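Side-chain contacts in beta-glucuronidase (uncultured Clostridium sp., PDB 6U7J), which probably hydrolyses beta-D-glucuronides as a gut microbial glycoside hydrolase of family 2, and belongs to a group of enzymes that reactivate estrogens from their glucuronide conjugates: residues K29-N34 with E42-K47; D175-N180 with L562-G567; E398-D403 with K438-R443; R482-L487 with M539-F544. All blocks are in the same frame, centred on the assembly; numbering follows the deposited sequence.

Interaction 1: residues K29-N34 with E42-K47; sequences KFKRDN and EKWFEK
Lys31 lies across one face of the Trp44 indole, and this is where the two segments mainly meet. The evidence for a cation-pi contact is that NZ of Lys31 stands 3.9 Å from the centroid of the six-membered ring of Trp44, only 11° off its normal. CE of Lys31 is nearer still, 3.5 Å from the same centroid, and adds a CH-pi contact. The chain reaches this position with CG anti to the backbone N (chi1 -177°) and a bend at chi3, which lays its end over the ring. The ammonium also has a hydrogen bond to the carbonyl O of Glu50, so the ring is not its sole partner.

The backbone meets the edge of the same indole at one point: O of Arg32 lies near the ring plane, 3.7 Å from CH2 of Trp44. Lys31 and Arg32 end strand 20-32 in the antiparallel sheet of the sugar-binding domain, while Trp44 follows the helix 38-41, whose chain leaves the last turn through a Schellman motif at Lys43.

Polar contacts fix the indole and its neighbour. NE1 of Trp44 donates to OE1 of Glu42 at 3.2 Å, from above the carboxylate plane. OD1 of Asp33 approaches CZ3 of Trp44 obliquely at 3.6 Å, but its hydrogen bond goes to the backbone N of Gly39, in the helix 38-41.

Interaction 2: residues D175-N180 with L562-G567; sequences DFDFFN and LKRVDG
Asp177 and Arg564 meet nearly at right angles, the carboxylate coming up to the guanidinium at its NE and NH2 side. The two flat groups are far from coplanar, their planes lying 55° apart, and the two halves of the salt bridge differ in straightness. Its straighter half is NE of Arg564 donating to OD2 of Asp177 at 2.8 Å, with an N-H...O angle of 153°. OD2 sits essentially in the guanidinium plane and accepts the N-H on its syn lone pair, the side facing the other oxygen. The second half, from NH2 of Arg564 to OD1 of Asp177, is equally short at 2.8 Å but strongly bent, at 117°, and therefore weak; the twist between the planes fits this loss of alignment.

A bend at chi2 turns the Arg564 chain toward Asp177. Other partners share the same groups: OD1 of Asp177 also accepts from ND2 of Asn568, and NH2 of Arg564 also bonds to the hydroxyl of Tyr474. Close by, Lys563 and Val565 each pack on their own counterpart, Lys563 and Val565 of a second subunit.

The pair is an interdomain salt bridge. It joins a loop of the sugar-binding domain to the loop that follows strand 545-551, the last strand of the TIM barrel, on the C-terminal side of the strands, where barrels of this kind carry their active sites.

Interaction 3: residues E398-D403 with K438-R443; sequences ELYQRD and KLDSER
Tyr400 fits closely against the end of the helix 424-439, with one ring face turned to the carbonyl of Leu439. O of Leu439 lies over that face, 3.3 Å from CZ of Tyr400, and CB of Asp440 comes obliquely to within 3.5 Å of CE1 of Tyr400. A chi1 of 174° points the ring away from its own backbone N, which sends it off the helix 386-403 toward its neighbour. Asp440 crosses the tyrosine side chain at about a right angle. The two helices are neighbouring outer helices of the TIM barrel domain, with strand 409-416 between them in the chain.

The looser side lies where both residues are partly exposed: CD2 of Tyr400 and CB of Leu439 are 4.3 Å apart, an ordinary apolar contact.

The Asp440 and Arg443 side, by contrast, is buried and polar. OD2 of Asp440 accepts NH1 of Arg443 at 2.9 Å in a salt bridge, and takes a further hydrogen bond from NE1 of Trp412 on strand 409-416. OD1 of Asp440 accepts the backbone N of Glu442 at 2.9 Å, an Asx turn just where the chain leaves the helix. Arg443 bonds in addition to the carbonyls of Val409, Lys404 and His406. With three donors gathered on one buried carboxylate, Asp440 is probably held ionised, its charge balanced by an arginine that itself ties the end of the helix 386-403 to the following strand.

Interaction 4: residues R482-L487 with M539-F544; sequences RIYPSL and MDECDF
Tyr484 reaches over to Glu541 with the outer end of its ring. From CB the chain leaves with CG swung roughly opposite the backbone N (chi1 154°), which carries the ring out toward the segment 539-544. Farther out, CE1 of Tyr484 comes to 3.4 Å from OE1 of Glu541, and at the tip OH donates to that same oxygen. OE1 lies at the edge of the ring, near its plane, while the carboxylate is turned 77° against the ring. The OH to OE1 separation between Tyr484 and Glu541 is 2.5 Å, very short, so its exact value is doubtful at this resolution. Glu541 stretches its outer chain straight toward the hydroxyl. The tyrosine ring has a second charged neighbour in Lys537, which makes a cation-pi contact with it.

Behind this polar pair the contact is apolar: CD2 of Leu487 touches CG of Met539 at 4.0 Å.

Tyr484 and Leu487 ride on the helix 480-498, which is kinked at Pro485, and Met539 lies in the last turn of the helix 525-540. Met539 also packs on Leu491 of the first helix, placing the contact between two outer helices of the TIM barrel, with Met539 also reaching Val504 of strand 502-506.

From the N terminus, interaction 1 comes first and closes a short loop, residues 35-41, that carries the helix 38-41 in the sugar-binding domain. Interaction 2 then opens at 175-180 and closes only at 562-567, spanning 381 residues and joining that domain to the TIM barrel. Interactions 3 and 4 both fall within this long span, one after the other, and no two of the contacts cross. Interaction 3 ties the helix 386-403 to the end of the helix 424-439; interaction 4 ties the helix 480-498 to the end of the helix 525-540. Their centres are 34 Å apart, so they join separate helix pairs of the barrel.

Interaction 1: residues K29-N34 with E42-K47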
# COMPACT_ATOMS: atom_id res chain seq x y z
N LYS B 29 34.25 -13.81 -3.56
CA LYS B 29 34.76 -12.56 -3.01
C LYS B 29 34.66 -11.47 -4.07
O LYS B 29 34.70 -11.74 -5.27
CB LYS B 29 36.21 -12.71 -2.54
CG LYS B 29 36.39 -13.75 -1.44
CD LYS B 29 35.52 -13.35 -0.24
CE LYS B 29 35.57 -14.37 0.90
NZ LYS B 29 34.99 -13.80 2.16
N PHE B 30 34.54 -10.22 -3.61
CA PHE B 30 34.12 -9.14 -4.48
C PHE B 30 34.67 -7.82 -3.98
O PHE B 30 34.70 -7.56 -2.77
CB PHE B 30 32.59 -9.11 -4.55
CG PHE B 30 32.00 -7.97 -5.34
CD1 PHE B 30 31.91 -6.69 -4.79
CD2 PHE B 30 31.43 -8.20 -6.59
CE1 PHE B 30 31.33 -5.65 -5.51
CE2 PHE B 30 30.84 -7.18 -7.31
CZ PHE B 30 30.78 -5.90 -6.77
N LYS B 31 35.05 -6.96 -4.92
CA LYS B 31 35.51 -5.62 -4.63
C LYS B 31 35.25 -4.77 -5.86
O LYS B 31 35.41 -5.24 -6.99
CB LYS B 31 37.01 -5.62 -4.29
CG LYS B 31 37.55 -4.26 -3.89
CD LYS B 31 38.86 -4.38 -3.11
CE LYS B 31 40.00 -4.83 -3.98
NZ LYS B 31 41.29 -4.75 -3.24
N ARG B 32 34.86 -3.52 -5.65
CA ARG B 32 34.71 -2.60 -6.76
C ARG B 32 35.94 -1.71 -6.90
O ARG B 32 36.70 -1.50 -5.95
CB ARG B 32 33.45 -1.75 -6.58
CG ARG B 32 33.59 -0.64 -5.61
CD ARG B 32 32.45 0.37 -5.79
NE ARG B 32 32.24 1.08 -4.53
CZ ARG B 32 32.71 2.29 -4.26
NH1 ARG B 32 33.42 2.95 -5.17
NH2 ARG B 32 32.46 2.85 -3.07
N ASP B 33 36.13 -1.18 -8.11
CA ASP B 33 37.11 -0.12 -8.32
C ASP B 33 36.73 1.14 -7.55
O ASP B 33 35.56 1.54 -7.53
CB ASP B 33 37.21 0.23 -9.81
CG ASP B 33 38.12 -0.72 -10.60
OD1 ASP B 33 38.85 -1.53 -9.97
OD2 ASP B 33 38.09 -0.64 -11.85
N ASN B 34 37.73 1.78 -6.92
CA ASN B 34 37.52 3.09 -6.31
C ASN B 34 37.81 4.24 -7.26
O ASN B 34 37.44 5.37 -6.97
CB ASN B 34 38.37 3.25 -5.04
CG ASN B 34 38.06 2.18 -3.99
OD1 ASN B 34 38.90 1.34 -3.68
ND2 ASN B 34 36.85 2.21 -3.45
N GLU B 42 46.41 -1.22 -10.94
CA GLU B 42 47.14 -1.77 -9.81
C GLU B 42 47.35 -3.27 -9.93
O GLU B 42 47.88 -3.89 -8.99
CB GLU B 42 46.41 -1.42 -8.51
CG GLU B 42 46.27 0.09 -8.36
CD GLU B 42 45.72 0.52 -7.01
OE1 GLU B 42 45.54 -0.35 -6.13
OE2 GLU B 42 45.44 1.72 -6.84
N LYS B 43 46.94 -3.85 -11.06
CA LYS B 43 47.14 -5.26 -11.37
C LYS B 43 46.67 -6.14 -10.22
O LYS B 43 47.39 -7.04 -9.75
CB LYS B 43 48.60 -5.53 -11.75
CG LYS B 43 49.01 -4.63 -12.91
CD LYS B 43 49.99 -5.26 -13.89
CE LYS B 43 50.82 -4.18 -14.57
NZ LYS B 43 51.54 -4.68 -15.78
N TRP B 44 45.43 -5.89 -9.79
CA TRP B 44 44.84 -6.62 -8.67
C TRP B 44 44.80 -8.11 -8.93
O TRP B 44 44.82 -8.90 -7.99
CB TRP B 44 43.41 -6.13 -8.41
CG TRP B 44 43.33 -4.88 -7.63
CD1 TRP B 44 44.37 -4.18 -7.08
CD2 TRP B 44 42.14 -4.15 -7.30
NE1 TRP B 44 43.90 -3.05 -6.44
CE2 TRP B 44 42.53 -3.02 -6.56
CE3 TRP B 44 40.78 -4.36 -7.56
CZ2 TRP B 44 41.60 -2.09 -6.07
CZ3 TRP B 44 39.86 -3.43 -7.08
CH2 TRP B 44 40.28 -2.31 -6.34
N PHE B 45 44.74 -8.51 -10.21
CA PHE B 45 44.65 -9.92 -10.58
C PHE B 45 45.93 -10.71 -10.29
O PHE B 45 45.89 -11.94 -10.31
CB PHE B 45 44.32 -10.03 -12.06
CG PHE B 45 45.25 -9.25 -12.95
CD1 PHE B 45 46.50 -9.76 -13.30
CD2 PHE B 45 44.88 -8.01 -13.44
CE1 PHE B 45 47.35 -9.05 -14.13
CE2 PHE B 45 45.73 -7.29 -14.26
CZ PHE B 45 46.97 -7.81 -14.61
N GLU B 46 47.06 -10.05 -10.02
CA GLU B 46 48.31 -10.79 -9.83
C GLU B 46 48.39 -11.48 -8.48
O GLU B 46 49.29 -12.30 -8.28
CB GLU B 46 49.51 -9.86 -9.99
CG GLU B 46 49.60 -9.22 -11.35
CD GLU B 46 50.95 -8.59 -11.60
OE1 GLU B 46 51.58 -8.14 -10.62
OE2 GLU B 46 51.39 -8.54 -12.78
N LYS B 47 47.49 -11.19 -7.55
CA LYS B 47 47.50 -11.79 -6.23
C LYS B 47 46.07 -11.84 -5.72
O LYS B 47 45.19 -11.16 -6.28
CB LYS B 47 48.42 -11.00 -5.28
CG LYS B 47 47.89 -9.63 -4.81
CD LYS B 47 48.01 -8.53 -5.89
CE LYS B 47 47.54 -7.14 -5.36
NZ LYS B 47 47.93 -6.01 -6.27

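Interaction 2: residues D175-N180 with L562-G567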
# COMPACT_ATOMS: atom_id res chain seq x y z
N ASP B 175 19.26 5.30 -23.30
CA ASP B 175 17.85 5.58 -23.57
C ASP B 175 16.99 4.33 -23.58
O ASP B 175 15.94 4.29 -24.22
CB ASP B 175 17.70 6.33 -24.89
CG ASP B 175 18.24 7.74 -24.81
OD1 ASP B 175 19.40 7.96 -25.21
OD2 ASP B 175 17.50 8.64 -24.34
N PHE B 176 17.40 3.28 -22.88
CA PHE B 176 16.50 2.18 -22.61
C PHE B 176 15.96 2.29 -21.18
O PHE B 176 16.54 2.95 -20.32
CB PHE B 176 17.18 0.82 -22.84
CG PHE B 176 18.47 0.64 -22.07
CD1 PHE B 176 18.47 0.23 -20.75
CD2 PHE B 176 19.70 0.84 -22.70
CE1 PHE B 176 19.66 0.06 -20.05
CE2 PHE B 176 20.90 0.67 -22.01
CZ PHE B 176 20.88 0.27 -20.69
N ASP B 177 14.81 1.66 -20.97
CA ASP B 177 14.10 1.74 -19.69
C ASP B 177 14.93 1.13 -18.57
O ASP B 177 15.35 1.82 -17.62
CB ASP B 177 12.77 0.99 -19.82
CG ASP B 177 11.64 1.69 -19.07
OD1 ASP B 177 10.48 1.20 -19.10
OD2 ASP B 177 11.93 2.73 -18.44
N PHE B 178 15.23 -0.16 -18.70
CA PHE B 178 15.51 -1.04 -17.58
C PHE B 178 16.84 -0.70 -16.92
O PHE B 178 17.75 -0.17 -17.56
CB PHE B 178 15.48 -2.50 -18.06
CG PHE B 178 16.36 -2.78 -19.27
CD1 PHE B 178 15.89 -2.56 -20.57
CD2 PHE B 178 17.65 -3.32 -19.11
CE1 PHE B 178 16.68 -2.84 -21.68
CE2 PHE B 178 18.46 -3.61 -20.22
CZ PHE B 178 17.98 -3.38 -21.51
N PHE B 179 16.93 -1.02 -15.63
CA PHE B 179 18.11 -0.69 -14.84
C PHE B 179 19.34 -1.42 -15.38
O PHE B 179 19.28 -2.60 -15.73
CB PHE B 179 17.86 -1.07 -13.37
CG PHE B 179 18.90 -0.52 -12.43
CD1 PHE B 179 20.03 -1.27 -12.12
CD2 PHE B 179 18.75 0.73 -11.88
CE1 PHE B 179 21.00 -0.77 -11.27
CE2 PHE B 179 19.73 1.25 -11.02
CZ PHE B 179 20.86 0.50 -10.72
N ASN B 180 20.47 -0.72 -15.45
CA ASN B 180 21.70 -1.30 -16.01
C ASN B 180 22.41 -2.17 -14.97
O ASN B 180 23.52 -1.89 -14.54
CB ASN B 180 22.62 -0.22 -16.55
CG ASN B 180 23.72 -0.78 -17.48
OD1 ASN B 180 23.49 -1.76 -18.20
ND2 ASN B 180 24.89 -0.16 -17.45
N LEU B 562 11.51 10.47 -12.97
CA LEU B 562 10.30 10.98 -12.34
C LEU B 562 9.01 10.32 -12.83
O LEU B 562 7.94 10.59 -12.28
CB LEU B 562 10.22 12.49 -12.54
CG LEU B 562 11.38 13.31 -11.93
CD1 LEU B 562 10.98 14.76 -11.71
CD2 LEU B 562 11.84 12.72 -10.62
N LYS B 563 9.09 9.48 -13.86
CA LYS B 563 7.93 8.74 -14.33
C LYS B 563 7.95 7.29 -13.89
O LYS B 563 7.06 6.53 -14.29
CB LYS B 563 7.84 8.80 -15.85
CG LYS B 563 7.52 10.18 -16.39
CD LYS B 563 7.39 10.15 -17.90
CE LYS B 563 7.63 11.53 -18.52
NZ LYS B 563 8.49 11.42 -19.74
N ARG B 564 8.92 6.90 -13.07
CA ARG B 564 9.18 5.50 -12.73
C ARG B 564 9.08 5.34 -11.21
O ARG B 564 10.04 5.61 -10.48
CB ARG B 564 10.56 5.10 -13.26
CG ARG B 564 10.68 5.09 -14.82
CD ARG B 564 9.72 4.04 -15.44
NE ARG B 564 9.89 3.77 -16.88
CZ ARG B 564 8.93 3.92 -17.79
NH1 ARG B 564 7.73 4.37 -17.42
NH2 ARG B 564 9.16 3.64 -19.06
N VAL B 565 7.90 4.93 -10.71
CA VAL B 565 7.66 4.80 -9.27
C VAL B 565 8.35 3.53 -8.78
O VAL B 565 7.78 2.44 -8.86
CB VAL B 565 6.16 4.79 -8.94
CG1 VAL B 565 5.94 4.85 -7.44
CG2 VAL B 565 5.44 5.96 -9.59
N ASP B 566 9.56 3.65 -8.26
CA ASP B 566 10.40 2.49 -7.94
C ASP B 566 10.40 1.48 -9.10
O ASP B 566 10.25 0.27 -8.91
CB ASP B 566 9.96 1.82 -6.63
CG ASP B 566 11.00 0.81 -6.10
OD1 ASP B 566 12.20 0.93 -6.46
OD2 ASP B 566 10.62 -0.09 -5.32
N GLY B 567 10.56 2.00 -10.31
CA GLY B 567 10.69 1.17 -11.49
C GLY B 567 9.47 1.27 -12.40
O GLY B 567 8.67 2.20 -12.33

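Interaction 3: residues E398-D403 with K438-R443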
# COMPACT_ATOMS: atom_id res chain seq x y z
N GLU B 398 26.21 -15.19 -32.59
CA GLU B 398 26.27 -15.89 -31.31
C GLU B 398 24.89 -16.36 -30.87
O GLU B 398 24.73 -17.51 -30.43
CB GLU B 398 26.87 -14.96 -30.24
CG GLU B 398 28.39 -14.97 -30.09
CD GLU B 398 28.82 -14.01 -28.98
OE1 GLU B 398 28.84 -12.79 -29.24
OE2 GLU B 398 29.11 -14.47 -27.84
N LEU B 399 23.88 -15.49 -30.95
CA LEU B 399 22.53 -15.91 -30.56
C LEU B 399 22.06 -17.09 -31.40
O LEU B 399 21.53 -18.07 -30.85
CB LEU B 399 21.53 -14.75 -30.69
CG LEU B 399 20.11 -15.14 -30.28
CD1 LEU B 399 20.05 -15.69 -28.87
CD2 LEU B 399 19.19 -13.95 -30.40
N TYR B 400 22.27 -17.04 -32.72
CA TYR B 400 21.88 -18.16 -33.58
C TYR B 400 22.60 -19.44 -33.16
O TYR B 400 21.98 -20.50 -33.03
CB TYR B 400 22.16 -17.84 -35.05
CG TYR B 400 21.91 -19.03 -35.95
CD1 TYR B 400 20.61 -19.43 -36.26
CD2 TYR B 400 22.97 -19.80 -36.45
CE1 TYR B 400 20.38 -20.55 -37.07
CE2 TYR B 400 22.75 -20.91 -37.24
CZ TYR B 400 21.46 -21.29 -37.55
OH TYR B 400 21.24 -22.38 -38.35
N GLN B 401 23.91 -19.36 -32.92
CA GLN B 401 24.63 -20.58 -32.56
C GLN B 401 24.09 -21.18 -31.28
O GLN B 401 24.01 -22.41 -31.14
CB GLN B 401 26.13 -20.29 -32.43
CG GLN B 401 26.88 -20.31 -33.76
CD GLN B 401 26.95 -21.70 -34.36
OE1 GLN B 401 26.45 -21.93 -35.46
NE2 GLN B 401 27.56 -22.63 -33.63
N ARG B 402 23.71 -20.33 -30.31
CA ARG B 402 23.21 -20.86 -29.05
C ARG B 402 21.81 -21.45 -29.19
O ARG B 402 21.52 -22.51 -28.63
CB ARG B 402 23.23 -19.77 -27.97
CG ARG B 402 23.12 -20.31 -26.54
CD ARG B 402 22.78 -19.20 -25.57
NE ARG B 402 21.38 -18.78 -25.69
CZ ARG B 402 20.76 -17.99 -24.83
NH1 ARG B 402 21.40 -17.51 -23.75
NH2 ARG B 402 19.48 -17.67 -25.04
N ASP B 403 20.91 -20.78 -29.92
CA ASP B 403 19.49 -21.14 -29.86
C ASP B 403 18.94 -21.79 -31.14
O ASP B 403 17.74 -22.08 -31.19
CB ASP B 403 18.66 -19.90 -29.50
CG ASP B 403 18.93 -19.39 -28.07
OD1 ASP B 403 19.78 -19.96 -27.34
OD2 ASP B 403 18.29 -18.39 -27.68
N LYS B 438 20.98 -15.06 -43.85
CA LYS B 438 21.96 -16.02 -44.35
C LYS B 438 22.30 -17.07 -43.29
O LYS B 438 22.62 -18.21 -43.63
CB LYS B 438 23.23 -15.32 -44.85
CG LYS B 438 24.20 -16.31 -45.52
CD LYS B 438 24.79 -15.81 -46.85
CE LYS B 438 25.64 -14.56 -46.65
NZ LYS B 438 27.11 -14.88 -46.65
N LEU B 439 22.23 -16.71 -42.00
CA LEU B 439 22.48 -17.68 -40.94
C LEU B 439 21.34 -18.68 -40.80
O LEU B 439 21.56 -19.86 -40.51
CB LEU B 439 22.68 -16.96 -39.61
CG LEU B 439 23.96 -16.18 -39.37
CD1 LEU B 439 23.79 -15.36 -38.10
CD2 LEU B 439 25.13 -17.14 -39.23
N ASP B 440 20.10 -18.21 -40.96
CA ASP B 440 18.93 -19.02 -40.66
C ASP B 440 17.89 -18.76 -41.73
O ASP B 440 17.28 -17.69 -41.76
CB ASP B 440 18.38 -18.70 -39.26
CG ASP B 440 17.26 -19.65 -38.83
OD1 ASP B 440 16.98 -20.61 -39.58
OD2 ASP B 440 16.67 -19.44 -37.75
N SER B 441 17.68 -19.73 -42.61
CA SER B 441 16.64 -19.66 -43.62
C SER B 441 15.30 -20.16 -43.10
O SER B 441 14.31 -20.12 -43.84
CB SER B 441 17.05 -20.46 -44.85
OG SER B 441 17.55 -21.74 -44.48
N GLU B 442 15.24 -20.63 -41.86
CA GLU B 442 14.11 -21.37 -41.34
C GLU B 442 13.21 -20.56 -40.43
O GLU B 442 12.29 -21.13 -39.84
CB GLU B 442 14.60 -22.60 -40.56
CG GLU B 442 15.63 -23.42 -41.30
CD GLU B 442 15.02 -24.18 -42.44
OE1 GLU B 442 14.40 -25.24 -42.19
OE2 GLU B 442 15.14 -23.70 -43.59
N ARG B 443 13.47 -19.27 -40.25
CA ARG B 443 12.68 -18.52 -39.27
C ARG B 443 12.42 -17.09 -39.73
O ARG B 443 13.33 -16.43 -40.26
CB ARG B 443 13.38 -18.49 -37.89
CG ARG B 443 13.19 -19.73 -37.03
CD ARG B 443 14.01 -19.58 -35.74
NE ARG B 443 14.07 -20.79 -34.92
CZ ARG B 443 15.07 -21.67 -34.97
NH1 ARG B 443 16.09 -21.48 -35.79
NH2 ARG B 443 15.06 -22.74 -34.19

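Interaction 4: residues R482-L487 with M539-F544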
# COMPACT_ATOMS: atom_id res chain seq x y z
N ARG B 482 -10.52 7.61 -26.72
CA ARG B 482 -9.67 7.77 -27.90
C ARG B 482 -8.79 6.56 -28.19
O ARG B 482 -8.16 6.51 -29.26
CB ARG B 482 -8.79 9.02 -27.76
CG ARG B 482 -9.55 10.33 -27.59
CD ARG B 482 -10.54 10.56 -28.74
NE ARG B 482 -11.94 10.23 -28.39
CZ ARG B 482 -12.80 9.63 -29.21
NH1 ARG B 482 -12.42 9.28 -30.44
NH2 ARG B 482 -14.04 9.37 -28.80
N ILE B 483 -8.72 5.58 -27.28
CA ILE B 483 -7.80 4.46 -27.44
C ILE B 483 -8.19 3.61 -28.65
O ILE B 483 -7.40 3.42 -29.57
CB ILE B 483 -7.75 3.59 -26.17
CG1 ILE B 483 -7.27 4.40 -24.96
CG2 ILE B 483 -6.85 2.36 -26.39
CD1 ILE B 483 -7.32 3.61 -23.68
N TYR B 484 -9.40 3.07 -28.62
CA TYR B 484 -9.84 2.19 -29.71
C TYR B 484 -9.73 2.84 -31.08
O TYR B 484 -9.15 2.22 -31.98
CB TYR B 484 -11.27 1.71 -29.42
CG TYR B 484 -12.05 1.35 -30.67
CD1 TYR B 484 -11.70 0.23 -31.42
CD2 TYR B 484 -13.12 2.14 -31.09
CE1 TYR B 484 -12.40 -0.11 -32.56
CE2 TYR B 484 -13.83 1.81 -32.23
CZ TYR B 484 -13.46 0.69 -32.97
OH TYR B 484 -14.15 0.34 -34.11
N PRO B 485 -10.23 4.07 -31.31
CA PRO B 485 -10.03 4.68 -32.64
C PRO B 485 -8.57 4.85 -33.01
O PRO B 485 -8.19 4.57 -34.15
CB PRO B 485 -10.73 6.04 -32.51
CG PRO B 485 -11.67 5.87 -31.41
CD PRO B 485 -11.03 4.94 -30.44
N SER B 486 -7.74 5.32 -32.07
CA SER B 486 -6.34 5.59 -32.41
C SER B 486 -5.61 4.33 -32.82
O SER B 486 -4.82 4.34 -33.76
CB SER B 486 -5.63 6.26 -31.23
OG SER B 486 -6.20 7.52 -30.98
N LEU B 487 -5.84 3.22 -32.11
CA LEU B 487 -5.09 2.01 -32.42
C LEU B 487 -5.60 1.37 -33.71
O LEU B 487 -4.79 0.93 -34.53
CB LEU B 487 -5.16 1.02 -31.26
CG LEU B 487 -4.21 -0.16 -31.48
CD1 LEU B 487 -2.75 0.29 -31.50
CD2 LEU B 487 -4.40 -1.27 -30.45
N MET B 539 -7.72 -4.28 -32.07
CA MET B 539 -7.11 -5.41 -32.76
C MET B 539 -8.16 -6.43 -33.18
O MET B 539 -8.00 -7.09 -34.22
CB MET B 539 -6.07 -6.07 -31.86
CG MET B 539 -4.95 -5.14 -31.42
SD MET B 539 -3.80 -6.05 -30.34
CE MET B 539 -4.19 -5.29 -28.75
N ASP B 540 -9.22 -6.59 -32.40
CA ASP B 540 -10.25 -7.55 -32.75
C ASP B 540 -10.98 -7.18 -34.04
O ASP B 540 -11.59 -8.05 -34.66
CB ASP B 540 -11.24 -7.69 -31.59
CG ASP B 540 -10.69 -8.56 -30.48
OD1 ASP B 540 -9.67 -9.25 -30.72
OD2 ASP B 540 -11.29 -8.56 -29.38
N GLU B 541 -10.90 -5.92 -34.46
CA GLU B 541 -11.53 -5.49 -35.71
C GLU B 541 -10.57 -5.51 -36.90
O GLU B 541 -10.95 -5.06 -37.99
CB GLU B 541 -12.12 -4.09 -35.54
CG GLU B 541 -13.28 -4.08 -34.58
CD GLU B 541 -13.98 -2.74 -34.47
OE1 GLU B 541 -13.65 -1.80 -35.23
OE2 GLU B 541 -14.87 -2.64 -33.60
N CYS B 542 -9.36 -6.04 -36.74
CA CYS B 542 -8.35 -6.09 -37.79
C CYS B 542 -7.99 -7.54 -38.06
O CYS B 542 -7.43 -8.21 -37.18
CB CYS B 542 -7.11 -5.29 -37.40
SG CYS B 542 -7.40 -3.54 -37.14
N ASP B 543 -8.26 -8.02 -39.27
CA ASP B 543 -8.03 -9.43 -39.59
C ASP B 543 -6.56 -9.75 -39.87
O ASP B 543 -6.22 -10.93 -40.02
CB ASP B 543 -8.88 -9.86 -40.80
CG ASP B 543 -8.52 -9.14 -42.11
OD1 ASP B 543 -7.71 -8.18 -42.11
OD2 ASP B 543 -9.04 -9.55 -43.17
N PHE B 544 -5.69 -8.75 -39.92
CA PHE B 544 -4.28 -8.96 -40.20
C PHE B 544 -3.41 -8.99 -38.94
O PHE B 544 -2.18 -9.10 -39.05
CB PHE B 544 -3.79 -7.86 -41.15
CG PHE B 544 -4.07 -6.48 -40.65
CD1 PHE B 544 -3.18 -5.86 -39.78
CD2 PHE B 544 -5.23 -5.82 -41.02
CE1 PHE B 544 -3.44 -4.59 -39.29
CE2 PHE B 544 -5.49 -4.54 -40.53
CZ PHE B 544 -4.59 -3.93 -39.67